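Local coordinates for uncharacterized protein (Legionella pneumophila subsp. pneumophila, PDB 5T2X) that is of unknown function but belongs to the DUF5630 family and folds as an array of packed helices without strands, at residues E85-L89 and Q166-T170; K96-Y101 and Q129-A134; Y173-Y177 and A200-A204; K206-Y212 and I269-F273. All coordinates share one frame; numbering follows the deposited sequence.

Contact 1: E85-L89 and Q166-T170; sequences EYPPL and QYHWT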
loop_
_atom_site.group_PDB
_atom_site.type_symbol
_atom_site.label_atom_id
_atom_site.label_comp_id
_atom_site.label_asym_id
_atom_site.label_seq_id
_atom_site.Cartn_x
_atom_site.Cartn_y
_atom_site.Cartn_z
ATOM N N GLU A 85 -2.804 6.443 -10.680
ATOM C CA GLU A 85 -3.587 5.233 -10.497
ATOM C C GLU A 85 -2.912 4.058 -11.194
ATOM O O GLU A 85 -2.270 4.217 -12.235
ATOM C CB GLU A 85 -5.005 5.412 -11.041
ATOM C CG GLU A 85 -5.699 6.677 -10.566
ATOM C CD GLU A 85 -7.048 6.881 -11.226
ATOM O OE1 GLU A 85 -7.759 5.880 -11.453
ATOM O OE2 GLU A 85 -7.394 8.044 -11.527
ATOM N N TYR A 86 -3.064 2.870 -10.602
ATOM C CA TYR A 86 -2.541 1.651 -11.201
ATOM C C TYR A 86 -3.233 0.455 -10.572
ATOM O O TYR A 86 -3.452 0.456 -9.353
ATOM C CB TYR A 86 -1.021 1.539 -11.026
ATOM C CG TYR A 86 -0.539 1.605 -9.592
ATOM C CD1 TYR A 86 -0.348 0.447 -8.847
ATOM C CD2 TYR A 86 -0.259 2.825 -8.989
ATOM C CE1 TYR A 86 0.097 0.504 -7.540
ATOM C CE2 TYR A 86 0.186 2.891 -7.683
ATOM C CZ TYR A 86 0.364 1.728 -6.964
ATOM O OH TYR A 86 0.808 1.791 -5.663
ATOM N N PRO A 87 -3.596 -0.558 -11.352
ATOM C CA PRO A 87 -4.238 -1.750 -10.785
ATOM C C PRO A 87 -3.255 -2.536 -9.934
ATOM O O PRO A 87 -2.042 -2.284 -9.986
ATOM C CB PRO A 87 -4.668 -2.540 -12.032
ATOM C CG PRO A 87 -3.740 -2.095 -13.092
ATOM C CD PRO A 87 -3.453 -0.649 -12.814
ATOM N N PRO A 88 -3.731 -3.514 -9.141
ATOM C CA PRO A 88 -5.108 -4.015 -9.019
ATOM C C PRO A 88 -6.038 -3.172 -8.140
ATOM O O PRO A 88 -7.225 -3.487 -8.055
ATOM C CB PRO A 88 -4.910 -5.401 -8.402
ATOM C CG PRO A 88 -3.685 -5.254 -7.578
ATOM C CD PRO A 88 -2.790 -4.303 -8.326
ATOM N N LEU A 89 -5.519 -2.125 -7.504
ATOM C CA LEU A 89 -6.338 -1.310 -6.618
ATOM C C LEU A 89 -7.245 -0.380 -7.414
ATOM O O LEU A 89 -6.855 0.151 -8.458
ATOM C CB LEU A 89 -5.460 -0.492 -5.670
ATOM C CG LEU A 89 -4.736 -1.266 -4.568
ATOM C CD1 LEU A 89 -4.078 -0.307 -3.586
ATOM C CD2 LEU A 89 -5.692 -2.204 -3.848
ATOM N N GLN A 166 1.340 -7.591 -3.048
ATOM C CA GLN A 166 0.159 -7.960 -3.818
ATOM C C GLN A 166 -0.397 -6.799 -4.629
ATOM O O GLN A 166 -1.092 -7.032 -5.623
ATOM C CB GLN A 166 -0.938 -8.494 -2.895
ATOM C CG GLN A 166 -0.605 -9.791 -2.188
ATOM C CD GLN A 166 -1.798 -10.362 -1.444
ATOM O OE1 GLN A 166 -2.945 -10.037 -1.748
ATOM N NE2 GLN A 166 -1.533 -11.214 -0.459
ATOM N N TYR A 167 -0.113 -5.557 -4.234
ATOM C CA TYR A 167 -0.772 -4.411 -4.838
ATOM C C TYR A 167 0.160 -3.299 -5.300
ATOM O O TYR A 167 -0.300 -2.413 -6.027
ATOM C CB TYR A 167 -1.790 -3.803 -3.859
ATOM C CG TYR A 167 -2.745 -4.801 -3.239
ATOM C CD1 TYR A 167 -3.856 -5.258 -3.936
ATOM C CD2 TYR A 167 -2.545 -5.272 -1.948
ATOM C CE1 TYR A 167 -4.734 -6.166 -3.369
ATOM C CE2 TYR A 167 -3.417 -6.181 -1.372
ATOM C CZ TYR A 167 -4.509 -6.623 -2.087
ATOM O OH TYR A 167 -5.381 -7.525 -1.518
ATOM N N HIS A 168 1.441 -3.306 -4.918
ATOM C CA HIS A 168 2.264 -2.120 -5.127
ATOM C C HIS A 168 3.576 -2.407 -5.851
ATOM O O HIS A 168 4.522 -1.624 -5.726
ATOM C CB HIS A 168 2.518 -1.421 -3.791
ATOM C CG HIS A 168 1.261 -0.961 -3.121
ATOM N ND1 HIS A 168 0.501 0.081 -3.606
ATOM C CD2 HIS A 168 0.611 -1.426 -2.028
ATOM C CE1 HIS A 168 -0.554 0.252 -2.830
ATOM N NE2 HIS A 168 -0.511 -0.649 -1.865
ATOM N N TRP A 169 3.649 -3.503 -6.604
ATOM C CA TRP A 169 4.658 -3.704 -7.658
ATOM C C TRP A 169 6.062 -3.563 -7.069
ATOM O O TRP A 169 6.370 -4.230 -6.068
ATOM C CB TRP A 169 4.333 -2.751 -8.802
ATOM C CG TRP A 169 3.070 -3.085 -9.528
ATOM C CD1 TRP A 169 1.799 -2.761 -9.156
ATOM C CD2 TRP A 169 2.956 -3.805 -10.761
ATOM N NE1 TRP A 169 0.899 -3.239 -10.078
ATOM C CE2 TRP A 169 1.585 -3.883 -11.074
ATOM C CE3 TRP A 169 3.882 -4.391 -11.630
ATOM C CZ2 TRP A 169 1.116 -4.524 -12.218
ATOM C CZ3 TRP A 169 3.415 -5.028 -12.765
ATOM C CH2 TRP A 169 2.044 -5.090 -13.049
ATOM N N THR A 170 6.930 -2.719 -7.641
ATOM C CA THR A 170 8.322 -2.665 -7.192
ATOM C C THR A 170 8.463 -2.113 -5.778
ATOM O O THR A 170 9.186 -2.727 -4.974
ATOM C CB THR A 170 9.161 -1.872 -8.202
ATOM O OG1 THR A 170 9.313 -2.635 -9.404
ATOM C CG2 THR A 170 10.532 -1.538 -7.630
#
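Tyr86 reaches from the loop before helix 91-111 into the junction between helices 153-167 and 169-185, where it meets Tyr167, His168 and Trp169. From CB, CG is set between the backbone N and the carbonyl carbon (chi1 56°), which turns the phenol toward the junction. CD1 then lies 3.9 Å from CD1 of Trp169, with the two ring systems passing obliquely. CE1 comes edge-on to the carbonyl O of Tyr167 at 3.3 Å. At the tip, OH hydrogen-bonds ND1 of His168 at 2.7 Å, in the plane of the imidazole. His168 NE2 bonds the carbonyl O of His130, so both ring nitrogens are engaged and the ring's rotation is fixed.

Past Tyr86 the chain makes a cis peptide between Pro87 and Pro88. The Pro87 carbonyl O receives the indole NE1-H of Trp169 at 3.1 Å, nearly straight at 162° and close to the indole plane. Pro88 CG and Leu89 CD2 both meet CD1 of Tyr167, each at 3.6 Å, while Leu89 CD1 turns to CE1 of His168. Two hydrogen bonds, one to a side chain and one to a backbone carbonyl, thus join this apolar packing in holding an interhelical loop on the break between two consecutive helices of an all-helical fold.

Contact 2: K96-Y101 and Q129-A134; sequences KGIYFY and QHCFYA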
loop_
_atom_site.group_PDB
_atom_site.type_symbol
_atom_site.label_atom_id
_atom_site.label_comp_id
_atom_site.label_asym_id
_atom_site.label_seq_id
_atom_site.Cartn_x
_atom_site.Cartn_y
_atom_site.Cartn_z
ATOM N N LYS A 96 -9.439 6.324 -0.339
ATOM C CA LYS A 96 -9.682 5.993 1.062
ATOM C C LYS A 96 -8.382 5.666 1.782
ATOM O O LYS A 96 -8.185 6.066 2.936
ATOM C CB LYS A 96 -10.656 4.821 1.172
ATOM C CG LYS A 96 -12.065 5.109 0.690
ATOM C CD LYS A 96 -12.914 3.853 0.788
ATOM C CE LYS A 96 -14.293 4.055 0.191
ATOM N NZ LYS A 96 -15.065 2.782 0.190
ATOM N N GLY A 97 -7.481 4.939 1.116
ATOM C CA GLY A 97 -6.208 4.610 1.736
ATOM C C GLY A 97 -5.371 5.837 2.036
ATOM O O GLY A 97 -4.741 5.928 3.093
ATOM N N ILE A 98 -5.355 6.800 1.113
ATOM C CA ILE A 98 -4.625 8.042 1.347
ATOM C C ILE A 98 -5.280 8.844 2.463
ATOM O O ILE A 98 -4.596 9.403 3.330
ATOM C CB ILE A 98 -4.530 8.857 0.044
ATOM C CG1 ILE A 98 -3.643 8.140 -0.973
ATOM C CG2 ILE A 98 -4.006 10.260 0.321
ATOM C CD1 ILE A 98 -3.735 8.724 -2.367
ATOM N N TYR A 99 -6.614 8.909 2.465
ATOM C CA TYR A 99 -7.318 9.686 3.480
ATOM C C TYR A 99 -7.086 9.112 4.874
ATOM O O TYR A 99 -6.725 9.840 5.806
ATOM C CB TYR A 99 -8.813 9.736 3.163
ATOM C CG TYR A 99 -9.648 10.276 4.302
ATOM C CD1 TYR A 99 -9.779 11.644 4.506
ATOM C CD2 TYR A 99 -10.298 9.417 5.182
ATOM C CE1 TYR A 99 -10.536 12.142 5.553
ATOM C CE2 TYR A 99 -11.056 9.904 6.228
ATOM C CZ TYR A 99 -11.172 11.266 6.410
ATOM O OH TYR A 99 -11.927 11.752 7.451
ATOM N N PHE A 100 -7.298 7.804 5.034
ATOM C CA PHE A 100 -7.118 7.183 6.343
ATOM C C PHE A 100 -5.675 7.284 6.817
ATOM O O PHE A 100 -5.428 7.420 8.021
ATOM C CB PHE A 100 -7.567 5.722 6.298
ATOM C CG PHE A 100 -9.058 5.544 6.257
ATOM C CD1 PHE A 100 -9.886 6.340 7.033
ATOM C CD2 PHE A 100 -9.635 4.586 5.439
ATOM C CE1 PHE A 100 -11.259 6.178 6.999
ATOM C CE2 PHE A 100 -11.008 4.420 5.397
ATOM C CZ PHE A 100 -11.821 5.217 6.179
ATOM N N TYR A 101 -4.713 7.229 5.896
ATOM C CA TYR A 101 -3.321 7.407 6.294
ATOM C C TYR A 101 -3.058 8.841 6.734
ATOM O O TYR A 101 -2.292 9.077 7.675
ATOM C CB TYR A 101 -2.383 7.012 5.155
ATOM C CG TYR A 101 -0.925 7.056 5.552
ATOM C CD1 TYR A 101 -0.356 6.022 6.285
ATOM C CD2 TYR A 101 -0.121 8.133 5.205
ATOM C CE1 TYR A 101 0.976 6.057 6.659
ATOM C CE2 TYR A 101 1.212 8.177 5.573
ATOM C CZ TYR A 101 1.754 7.136 6.299
ATOM O OH TYR A 101 3.079 7.177 6.667
ATOM N N GLN A 129 -7.840 -0.745 2.993
ATOM C CA GLN A 129 -7.876 -0.291 1.610
ATOM C C GLN A 129 -6.576 -0.584 0.871
ATOM O O GLN A 129 -6.404 -0.127 -0.265
ATOM C CB GLN A 129 -8.184 1.207 1.560
ATOM C CG GLN A 129 -9.480 1.592 2.256
ATOM C CD GLN A 129 -10.709 1.072 1.534
ATOM O OE1 GLN A 129 -10.724 0.963 0.308
ATOM N NE2 GLN A 129 -11.748 0.746 2.294
ATOM N N HIS A 130 -5.656 -1.319 1.504
ATOM C CA HIS A 130 -4.414 -1.779 0.880
ATOM C C HIS A 130 -3.509 -0.613 0.490
ATOM O O HIS A 130 -2.816 -0.653 -0.529
ATOM C CB HIS A 130 -4.702 -2.676 -0.325
ATOM C CG HIS A 130 -5.647 -3.796 -0.024
ATOM N ND1 HIS A 130 -5.365 -4.779 0.900
ATOM C CD2 HIS A 130 -6.874 -4.085 -0.519
ATOM C CE1 HIS A 130 -6.376 -5.626 0.961
ATOM N NE2 HIS A 130 -7.305 -5.229 0.109
ATOM N N CYS A 131 -3.503 0.430 1.316
ATOM C CA CYS A 131 -2.627 1.569 1.076
ATOM C C CYS A 131 -1.181 1.193 1.377
ATOM O O CYS A 131 -0.886 0.613 2.427
ATOM C CB CYS A 131 -3.057 2.755 1.936
ATOM S SG CYS A 131 -2.024 4.223 1.753
ATOM N N PHE A 132 -0.276 1.522 0.449
ATOM C CA PHE A 132 1.131 1.183 0.637
ATOM C C PHE A 132 1.716 1.899 1.847
ATOM O O PHE A 132 2.534 1.328 2.577
ATOM C CB PHE A 132 1.936 1.524 -0.618
ATOM C CG PHE A 132 3.423 1.361 -0.445
ATOM C CD1 PHE A 132 4.023 0.126 -0.622
ATOM C CD2 PHE A 132 4.219 2.443 -0.096
ATOM C CE1 PHE A 132 5.388 -0.029 -0.458
ATOM C CE2 PHE A 132 5.582 2.294 0.072
ATOM C CZ PHE A 132 6.168 1.056 -0.112
ATOM N N TYR A 133 1.326 3.158 2.062
ATOM C CA TYR A 133 1.829 3.904 3.210
ATOM C C TYR A 133 1.462 3.212 4.515
ATOM O O TYR A 133 2.263 3.178 5.457
ATOM C CB TYR A 133 1.278 5.331 3.193
ATOM C CG TYR A 133 1.489 6.076 1.893
ATOM C CD1 TYR A 133 2.702 6.016 1.221
ATOM C CD2 TYR A 133 0.469 6.837 1.336
ATOM C CE1 TYR A 133 2.895 6.697 0.033
ATOM C CE2 TYR A 133 0.651 7.519 0.151
ATOM C CZ TYR A 133 1.865 7.446 -0.497
ATOM O OH TYR A 133 2.044 8.128 -1.679
ATOM N N ALA A 134 0.254 2.650 4.587
ATOM C CA ALA A 134 -0.180 1.970 5.802
ATOM C C ALA A 134 0.595 0.677 6.014
ATOM O O ALA A 134 1.064 0.400 7.125
ATOM C CB ALA A 134 -1.681 1.693 5.740
HETATM O O HOH W 1 -12.828 1.215 -1.288
#
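Gly97, on helix 91-111, brings its CA within 4.7 Å of the CA of Cys131, the N-cap residue of helix 132-147, and the CA atoms of Tyr101 and Ala134 are 6.3 Å apart. Because Gly97 has no side chain, Cys131 CB can lie 3.7 Å from Gly97 CA. Cys131 SG, anti to its own backbone N (chi1 179°), extends over the helix toward the Gly97 carbonyl.

One turn further on, the ring of Tyr101 turns one face to the CB of Tyr133. That CB stands 3.4 Å from the centroid of the Tyr101 ring, almost on the ring normal, a CH-pi contact over the centre of the face. The two aromatic rings themselves meet obliquely, their planes at 44°. Tyr133 OH is bound to the carbonyl O of Asn219.

At the other end, Gln129 bends at chi2 (-68°) and passes slantwise over the extended Lys96 chain: Gln129 CG meets Lys96 CB at 3.6 Å, and Gln129 CD meets Lys96 CD at the same distance. A water joins their polar ends, accepting from Lys96 NZ at 3.1 Å and donating to Gln129 OE1 at 2.7 Å.

His130 closes helix 117-128 in a Schellman motif, so the contact seats the turn between helices 117-128 and 132-147 against helix 91-111. Around it, Phe100 also packs on helix 117-128, Lys96 and Phe100 meet helix 43-52, and Lys96 and Ile98 meet helix 66-76.

Contact 3: Y173-Y177 and A200-A204; sequences YLLFY and ALLIA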
loop_
_atom_site.group_PDB
_atom_site.type_symbol
_atom_site.label_atom_id
_atom_site.label_comp_id
_atom_site.label_asym_id
_atom_site.label_seq_id
_atom_site.Cartn_x
_atom_site.Cartn_y
_atom_site.Cartn_z
ATOM N N TYR A 173 7.665 -4.960 -3.320
ATOM C CA TYR A 173 8.702 -5.977 -3.177
ATOM C C TYR A 173 9.969 -5.408 -2.553
ATOM O O TYR A 173 10.703 -6.137 -1.877
ATOM C CB TYR A 173 9.006 -6.618 -4.533
ATOM C CG TYR A 173 7.991 -7.665 -4.925
ATOM C CD1 TYR A 173 8.134 -8.983 -4.515
ATOM C CD2 TYR A 173 6.879 -7.332 -5.686
ATOM C CE1 TYR A 173 7.203 -9.944 -4.860
ATOM C CE2 TYR A 173 5.944 -8.287 -6.038
ATOM C CZ TYR A 173 6.111 -9.590 -5.621
ATOM O OH TYR A 173 5.183 -10.544 -5.968
ATOM N N LEU A 174 10.243 -4.117 -2.757
ATOM C CA LEU A 174 11.359 -3.498 -2.053
ATOM C C LEU A 174 11.096 -3.425 -0.555
ATOM O O LEU A 174 12.029 -3.567 0.245
ATOM C CB LEU A 174 11.637 -2.106 -2.620
ATOM C CG LEU A 174 12.375 -2.072 -3.960
ATOM C CD1 LEU A 174 12.652 -0.640 -4.388
ATOM C CD2 LEU A 174 13.668 -2.868 -3.875
ATOM N N LEU A 175 9.839 -3.209 -0.158
ATOM C CA LEU A 175 9.498 -3.242 1.259
ATOM C C LEU A 175 9.681 -4.642 1.833
ATOM O O LEU A 175 10.231 -4.804 2.928
ATOM C CB LEU A 175 8.062 -2.756 1.468
ATOM C CG LEU A 175 7.498 -2.902 2.883
ATOM C CD1 LEU A 175 8.308 -2.084 3.877
ATOM C CD2 LEU A 175 6.031 -2.500 2.922
ATOM N N PHE A 176 9.223 -5.666 1.105
ATOM C CA PHE A 176 9.440 -7.043 1.535
ATOM C C PHE A 176 10.927 -7.363 1.609
ATOM O O PHE A 176 11.376 -8.054 2.530
ATOM C CB PHE A 176 8.730 -8.000 0.578
ATOM C CG PHE A 176 8.651 -9.420 1.072
ATOM C CD1 PHE A 176 9.680 -10.317 0.826
ATOM C CD2 PHE A 176 7.538 -9.864 1.765
ATOM C CE1 PHE A 176 9.603 -11.626 1.273
ATOM C CE2 PHE A 176 7.455 -11.171 2.214
ATOM C CZ PHE A 176 8.489 -12.053 1.968
ATOM N N TYR A 177 11.705 -6.865 0.647
ATOM C CA TYR A 177 13.146 -7.092 0.658
ATOM C C TYR A 177 13.795 -6.442 1.874
ATOM O O TYR A 177 14.598 -7.069 2.574
ATOM C CB TYR A 177 13.760 -6.566 -0.643
ATOM C CG TYR A 177 15.140 -5.961 -0.497
ATOM C CD1 TYR A 177 16.268 -6.766 -0.393
ATOM C CD2 TYR A 177 15.315 -4.582 -0.478
ATOM C CE1 TYR A 177 17.531 -6.213 -0.262
ATOM C CE2 TYR A 177 16.571 -4.022 -0.348
ATOM C CZ TYR A 177 17.675 -4.841 -0.242
ATOM O OH TYR A 177 18.925 -4.283 -0.113
ATOM N N ALA A 200 12.887 -11.238 -3.416
ATOM C CA ALA A 200 12.033 -10.058 -3.503
ATOM C C ALA A 200 12.767 -8.890 -4.148
ATOM O O ALA A 200 12.157 -8.091 -4.869
ATOM C CB ALA A 200 11.525 -9.671 -2.115
ATOM N N LEU A 201 14.072 -8.770 -3.899
ATOM C CA LEU A 201 14.845 -7.701 -4.523
ATOM C C LEU A 201 14.943 -7.902 -6.030
ATOM O O LEU A 201 14.835 -6.939 -6.799
ATOM C CB LEU A 201 16.236 -7.626 -3.896
ATOM C CG LEU A 201 17.197 -6.577 -4.460
ATOM C CD1 LEU A 201 16.594 -5.185 -4.364
ATOM C CD2 LEU A 201 18.529 -6.638 -3.730
ATOM N N LEU A 202 15.143 -9.146 -6.471
ATOM C CA LEU A 202 15.207 -9.420 -7.903
ATOM C C LEU A 202 13.861 -9.178 -8.574
ATOM O O LEU A 202 13.802 -8.613 -9.673
ATOM C CB LEU A 202 15.680 -10.854 -8.144
ATOM C CG LEU A 202 17.100 -11.192 -7.682
ATOM C CD1 LEU A 202 17.413 -12.661 -7.917
ATOM C CD2 LEU A 202 18.116 -10.309 -8.384
ATOM N N ILE A 203 12.769 -9.595 -7.929
ATOM C CA ILE A 203 11.441 -9.364 -8.492
ATOM C C ILE A 203 11.165 -7.871 -8.608
ATOM O O ILE A 203 10.587 -7.407 -9.598
ATOM C CB ILE A 203 10.369 -10.078 -7.648
ATOM C CG1 ILE A 203 10.576 -11.592 -7.690
ATOM C CG2 ILE A 203 8.974 -9.724 -8.142
ATOM C CD1 ILE A 203 9.638 -12.360 -6.783
ATOM N N ALA A 204 11.585 -7.095 -7.606
ATOM C CA ALA A 204 11.377 -5.651 -7.650
ATOM C C ALA A 204 12.083 -5.029 -8.848
ATOM O O ALA A 204 11.568 -4.086 -9.461
ATOM C CB ALA A 204 11.861 -5.011 -6.349
#
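Two tyrosines of helix 169-185, Tyr173 and Tyr177, embrace helix 191-207 through CH-pi contacts. Ile203 CG2 sits 3.6 Å from the centroid of the Tyr173 ring, 6° off its normal. This methyl is the branch anti to the isoleucine's backbone N, while CG1 lies beside that N (chi1 -64°) and leads CD1 to CE1 of Tyr173. The Tyr177 ring receives Leu201 CD1 over its centre, 4.0 Å from the centroid; the two side chains run side by side in the same direction, and Leu201 CD2 touches Tyr177 CE1.

The other apolar contacts centre on two alanines. Ala200 CB approaches Phe176 CD1 at 3.5 Å. Ala204 CB meets both Tyr173 CB and Leu174 CD2, each at 3.7 Å, and the latter methyl continues to Leu201 CD1.

Backbone atoms join the packing too, Tyr173 CB resting 3.5 Å from the Ala200 carbonyl O. Helix 237-248 touches Tyr177 and Leu201, and helix 252-272 touches Tyr173 and Ile203. Alanines at the two closest CA pairings, Tyr173 with Ala204 and Tyr177 with Ala200, allow the segment axes to come within 8.0 Å. Running nearly antiparallel, at 160° between their directions, these two consecutive helices form an antiparallel helical hairpin.

Contact 4: K206-Y212 and I269-F273; sequences KLSEHQY and ILDEF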
loop_
_atom_site.group_PDB
_atom_site.type_symbol
_atom_site.label_atom_id
_atom_site.label_comp_id
_atom_site.label_asym_id
_atom_site.label_seq_id
_atom_site.Cartn_x
_atom_site.Cartn_y
_atom_site.Cartn_z
ATOM N N LYS A 206 12.880 -6.714 -11.749
ATOM C CA LYS A 206 12.230 -7.227 -12.951
ATOM C C LYS A 206 10.868 -6.592 -13.202
ATOM O O LYS A 206 10.349 -6.694 -14.318
ATOM C CB LYS A 206 12.089 -8.746 -12.853
ATOM C CG LYS A 206 13.423 -9.470 -12.800
ATOM C CD LYS A 206 13.256 -10.962 -12.582
ATOM C CE LYS A 206 14.611 -11.649 -12.551
ATOM N NZ LYS A 206 15.372 -11.409 -13.810
ATOM N N LEU A 207 10.275 -5.950 -12.197
ATOM C CA LEU A 207 9.016 -5.241 -12.373
ATOM C C LEU A 207 9.200 -3.745 -12.579
ATOM O O LEU A 207 8.241 -3.068 -12.957
ATOM C CB LEU A 207 8.100 -5.472 -11.163
ATOM C CG LEU A 207 7.641 -6.901 -10.870
ATOM C CD1 LEU A 207 6.760 -6.931 -9.631
ATOM C CD2 LEU A 207 6.910 -7.493 -12.063
ATOM N N SER A 208 10.409 -3.222 -12.360
ATOM C CA SER A 208 10.636 -1.781 -12.331
ATOM C C SER A 208 10.404 -1.100 -13.675
ATOM O O SER A 208 10.342 0.134 -13.715
ATOM C CB SER A 208 12.058 -1.491 -11.848
ATOM O OG SER A 208 13.016 -2.107 -12.690
ATOM N N GLU A 209 10.272 -1.856 -14.764
ATOM C CA GLU A 209 10.078 -1.261 -16.081
ATOM C C GLU A 209 8.614 -1.116 -16.469
ATOM O O GLU A 209 8.304 -0.342 -17.382
ATOM C CB GLU A 209 10.796 -2.092 -17.151
ATOM C CG GLU A 209 12.296 -2.258 -16.938
ATOM C CD GLU A 209 13.107 -1.072 -17.432
ATOM O OE1 GLU A 209 12.601 0.069 -17.389
ATOM O OE2 GLU A 209 14.258 -1.284 -17.871
ATOM N N HIS A 210 7.712 -1.835 -15.807
ATOM C CA HIS A 210 6.308 -1.813 -16.191
ATOM C C HIS A 210 5.680 -0.457 -15.882
ATOM O O HIS A 210 6.057 0.225 -14.926
ATOM C CB HIS A 210 5.545 -2.924 -15.470
ATOM C CG HIS A 210 4.222 -3.250 -16.088
ATOM N ND1 HIS A 210 3.117 -2.436 -15.958
ATOM C CD2 HIS A 210 3.823 -4.307 -16.835
ATOM C CE1 HIS A 210 2.097 -2.974 -16.602
ATOM N NE2 HIS A 210 2.499 -4.111 -17.142
ATOM N N GLN A 211 4.707 -0.073 -16.712
ATOM C CA GLN A 211 4.057 1.224 -16.551
ATOM C C GLN A 211 3.355 1.334 -15.203
ATOM O O GLN A 211 3.444 2.368 -14.531
ATOM C CB GLN A 211 3.063 1.454 -17.691
ATOM C CG GLN A 211 2.162 2.662 -17.491
ATOM C CD GLN A 211 1.014 2.703 -18.482
ATOM O OE1 GLN A 211 1.039 2.023 -19.507
ATOM N NE2 GLN A 211 -0.005 3.499 -18.174
ATOM N N TYR A 212 2.650 0.276 -14.794
ATOM C CA TYR A 212 1.954 0.305 -13.512
ATOM C C TYR A 212 2.936 0.394 -12.351
ATOM O O TYR A 212 2.650 1.042 -11.337
ATOM C CB TYR A 212 1.065 -0.931 -13.373
ATOM C CG TYR A 212 -0.040 -1.011 -14.403
ATOM C CD1 TYR A 212 -0.549 0.137 -14.997
ATOM C CD2 TYR A 212 -0.573 -2.235 -14.782
ATOM C CE1 TYR A 212 -1.558 0.067 -15.939
ATOM C CE2 TYR A 212 -1.580 -2.316 -15.725
ATOM C CZ TYR A 212 -2.071 -1.162 -16.298
ATOM O OH TYR A 212 -3.075 -1.240 -17.235
ATOM N N ILE A 269 3.460 -12.004 -13.300
ATOM C CA ILE A 269 2.895 -10.692 -12.998
ATOM C C ILE A 269 2.799 -9.851 -14.264
ATOM O O ILE A 269 1.767 -9.227 -14.538
ATOM C CB ILE A 269 3.731 -9.988 -11.914
ATOM C CG1 ILE A 269 3.607 -10.725 -10.579
ATOM C CG2 ILE A 269 3.316 -8.531 -11.778
ATOM C CD1 ILE A 269 4.458 -10.135 -9.475
ATOM N N LEU A 270 3.872 -9.826 -15.058
ATOM C CA LEU A 270 3.885 -9.005 -16.265
ATOM C C LEU A 270 2.946 -9.547 -17.333
ATOM O O LEU A 270 2.460 -8.780 -18.173
ATOM C CB LEU A 270 5.310 -8.902 -16.810
ATOM C CG LEU A 270 6.331 -8.250 -15.875
ATOM C CD1 LEU A 270 7.725 -8.296 -16.477
ATOM C CD2 LEU A 270 5.927 -6.819 -15.563
ATOM N N ASP A 271 2.676 -10.855 -17.324
ATOM C CA ASP A 271 1.756 -11.425 -18.301
ATOM C C ASP A 271 0.302 -11.126 -17.959
ATOM O O ASP A 271 -0.523 -10.971 -18.866
ATOM C CB ASP A 271 1.966 -12.936 -18.412
ATOM C CG ASP A 271 3.299 -13.297 -19.043
ATOM O OD1 ASP A 271 3.876 -12.444 -19.751
ATOM O OD2 ASP A 271 3.766 -14.435 -18.834
ATOM N N GLU A 272 -0.028 -11.041 -16.668
ATOM C CA GLU A 272 -1.402 -10.747 -16.277
ATOM C C GLU A 272 -1.778 -9.304 -16.586
ATOM O O GLU A 272 -2.960 -9.002 -16.787
ATOM C CB GLU A 272 -1.596 -11.041 -14.788
ATOM C CG GLU A 272 -3.051 -11.131 -14.353
ATOM C CD GLU A 272 -3.199 -11.419 -12.872
ATOM O OE1 GLU A 272 -3.834 -10.608 -12.167
ATOM O OE2 GLU A 272 -2.671 -12.455 -12.413
ATOM N N PHE A 273 -0.797 -8.406 -16.632
ATOM C CA PHE A 273 -1.016 -6.989 -16.926
ATOM C C PHE A 273 -0.306 -6.672 -18.238
ATOM O O PHE A 273 0.783 -6.096 -18.253
ATOM C CB PHE A 273 -0.518 -6.105 -15.776
ATOM C CG PHE A 273 -1.192 -6.387 -14.464
ATOM C CD1 PHE A 273 -2.385 -5.766 -14.136
ATOM C CD2 PHE A 273 -0.635 -7.276 -13.560
ATOM C CE1 PHE A 273 -3.009 -6.025 -12.929
ATOM C CE2 PHE A 273 -1.253 -7.539 -12.354
ATOM C CZ PHE A 273 -2.441 -6.912 -12.038
#
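The turn from helix 191-207 into helix 211-220 meets the C-terminal end of helix 252-272, with His210, the N-cap residue of helix 211-220, at the centre. Its imidazole works from both nitrogens. ND1 accepts from the backbone N of Tyr212 at 3.0 Å, a capping bond, while NE2 donates to the carbonyl O of Phe273 at 2.8 Å with an angle of 164° at the hydrogen. Both partners lie close to the ring plane. The CG position anti to the backbone N (chi1 -163°) carries the ring across to the other helix's end.

Apolar groups fill in beside it. Leu270 CD2 packs on His210 CD2 at 3.5 Å and on Leu207 CD2 at 3.7 Å, the latter methyl also reaching Ile269 CG2 at 3.8 Å. Tyr212 CE2 meets Phe273 CD1 at 3.9 Å; the ring planes stand at 89° and the rings approach obliquely. Trp169 packs against the rings of both His210 and Phe273.

Accepting at ND1 while donating at NE2 implies that the proton of a neutral His210 would reside on NE2, so one imidazole bonds both the start of helix 211-220 and the carbonyl just after helix 252-272.

Overall arrangement
Along the chain, contact 2 is nested within the loop closed by contact 1, and contacts 3 and 4 follow in series. Contact 1 occupies the middle: its centre lies about 13 Å from that of contact 2, 14 Å from contact 3 and 10 Å from contact 4, and it touches all three. Contacts 1 and 3 share helix 169-185, whose Thr170 OG1 probably hydrogen-bonds the Ala204 carbonyl of helix 191-207; contacts 3 and 4 share helix 191-207. Contacts 2 and 4 do not touch, their centres being about 22 Å apart. Contact 1 thus lies between contact 2 and the later hairpin and helix 252-272; contacts 2 and 3, and 3 and 4, also touch directly.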